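Local coordinates for protein probable aminotransferase (Pseudomonas aeruginosa, PDB 5YKT) that is a probable class-III aminotransferase, a dimeric enzyme of the pyridoxal-phosphate-dependent transferase superfamily that binds 4'-deoxy-4'-aminopyridoxal-5'-phosphate, at residues Val135-Thr140 with Ala333-Ala338. The protein carries 1 engineered substitution. Residues are numbered along the deposited sequence; the frame is centred on the assembly and turned at random.
Sequences VTTSAT and ALQLAA. With PMP (4'-deoxy-4'-aminopyridoxal-5'-phosphate), chain C.
Gln-335 reaches out of helix 333-346 to the end of strand 132-136 and bridges the two with its side chain. The chain runs extended beyond CG (chi2 178°), which carries the amide to the backbone of Thr-136, and Gln-335 NE2 donates to Thr-136 O at 3.2 Å. The bond is bent, 141° at the hydrogen, and the nitrogen sits above the carbonyl plane. NE2 has its strongest partner in the carbonyl O of Pro-293; two backbone carbonyls thus share it, which together with a weak hydrogen bond from Gly-331 N to OE1 should hold the amide's rotation.

Val-135 lies alongside this side chain, the two pointing opposite ways. With Val-135 CG1 anti to the backbone N (chi1 -178°), that methyl comes 3.5 Å from Gln-335 OE1, whereas CG2 meets Leu-336 CD2 at 4.2 Å. Trp-41 of the second subunit packs on both Val-135 and Leu-336, placing this apolar corner at the dimer interface.

At the end of the strand, Thr-136 OG1 donates to Ser-138 O at 2.8 Å. Ser-138 then N-caps helix 139-154 through Asp-141 N, and Thr-140 holds phosphate oxygen O2P of PMP with its N (3.0 Å) and OG1 (2.7 Å). A strand end leading through a short loop into a helix whose N-terminus receives the phosphate of PMP is characteristic of the PLP-dependent aminotransferase fold.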
# COMPACT_ATOMS: atom_id res chain seq x y z
N VAL A 135 -6.00 9.04 4.79
CA VAL A 135 -6.13 7.64 4.41
C VAL A 135 -4.92 7.21 3.59
O VAL A 135 -4.43 7.97 2.75
CB VAL A 135 -7.41 7.43 3.57
CG1 VAL A 135 -7.59 5.97 3.20
CG2 VAL A 135 -8.63 7.92 4.33
N THR A 136 -4.47 5.97 3.80
CA THR A 136 -3.40 5.36 2.99
C THR A 136 -3.88 3.99 2.46
O THR A 136 -5.01 3.58 2.71
CB THR A 136 -2.11 5.14 3.79
OG1 THR A 136 -2.37 4.14 4.79
CG2 THR A 136 -1.67 6.43 4.45
N THR A 137 -3.01 3.29 1.72
CA THR A 137 -3.35 1.95 1.25
C THR A 137 -2.84 0.83 2.16
O THR A 137 -3.07 -0.34 1.86
CB THR A 137 -2.90 1.72 -0.20
OG1 THR A 137 -1.50 1.95 -0.32
CG2 THR A 137 -3.64 2.66 -1.15
N SER A 138 -2.18 1.17 3.27
CA SER A 138 -1.73 0.15 4.23
C SER A 138 -1.31 0.78 5.55
O SER A 138 -0.90 1.95 5.60
CB SER A 138 -0.55 -0.65 3.69
OG SER A 138 0.62 0.16 3.62
N ALA A 139 -1.36 -0.01 6.60
CA ALA A 139 -0.86 0.45 7.90
C ALA A 139 0.64 0.76 7.83
O ALA A 139 1.10 1.71 8.45
CB ALA A 139 -1.13 -0.58 8.99
N THR A 140 1.40 -0.03 7.07
CA THR A 140 2.81 0.28 6.85
C THR A 140 2.97 1.71 6.36
O THR A 140 3.78 2.49 6.91
CB THR A 140 3.47 -0.67 5.83
OG1 THR A 140 3.56 -2.01 6.38
CG2 THR A 140 4.84 -0.18 5.44
N ALA A 333 -12.65 6.25 -3.42
CA ALA A 333 -14.08 6.12 -3.16
C ALA A 333 -14.44 4.75 -2.62
O ALA A 333 -15.31 4.62 -1.76
CB ALA A 333 -14.87 6.41 -4.42
N LEU A 334 -13.80 3.71 -3.16
CA LEU A 334 -14.09 2.35 -2.74
C LEU A 334 -13.71 2.11 -1.29
O LEU A 334 -14.50 1.58 -0.51
CB LEU A 334 -13.38 1.36 -3.67
CG LEU A 334 -13.94 -0.04 -3.71
CD1 LEU A 334 -15.38 -0.04 -4.21
CD2 LEU A 334 -13.06 -0.87 -4.64
N GLN A 335 -12.52 2.57 -0.90
CA GLN A 335 -12.08 2.47 0.49
C GLN A 335 -13.07 3.17 1.42
O GLN A 335 -13.45 2.65 2.47
CB GLN A 335 -10.72 3.11 0.68
CG GLN A 335 -9.54 2.42 0.03
CD GLN A 335 -8.29 3.23 0.27
OE1 GLN A 335 -8.28 4.46 0.13
NE2 GLN A 335 -7.21 2.55 0.69
N LEU A 336 -13.45 4.40 1.07
CA LEU A 336 -14.30 5.20 1.95
C LEU A 336 -15.70 4.59 2.07
O LEU A 336 -16.28 4.62 3.16
CB LEU A 336 -14.37 6.66 1.48
CG LEU A 336 -13.26 7.61 1.99
CD1 LEU A 336 -13.42 7.84 3.48
CD2 LEU A 336 -11.84 7.11 1.72
N ALA A 337 -16.22 4.01 0.99
CA ALA A 337 -17.50 3.32 1.06
C ALA A 337 -17.45 2.14 2.02
O ALA A 337 -18.36 1.96 2.82
CB ALA A 337 -17.94 2.83 -0.32
N ALA A 338 -16.38 1.36 1.94
CA ALA A 338 -16.21 0.21 2.81
C ALA A 338 -16.02 0.62 4.27
O ALA A 338 -16.58 -0.01 5.18
CB ALA A 338 -15.05 -0.65 2.34
N1 PMP C . 1.19 -2.40 12.57
C2 PMP C . 0.98 -3.53 13.27
C2A PMP C . 0.84 -3.52 14.77
C3 PMP C . 0.84 -4.80 12.55
O3 PMP C . 0.63 -5.97 13.20
C4 PMP C . 0.97 -4.82 11.09
C4A PMP C . 0.83 -6.13 10.36
N4A PMP C . -0.41 -6.78 10.76
C5 PMP C . 1.20 -3.52 10.44
C6 PMP C . 1.32 -2.38 11.23
C5A PMP C . 1.38 -3.43 8.94
O4P PMP C . 0.17 -3.72 8.26
P PMP C . 0.29 -4.05 6.69
O1P PMP C . 1.00 -5.35 6.56
O2P PMP C . 1.02 -2.85 6.12
O3P PMP C . -1.14 -4.15 6.26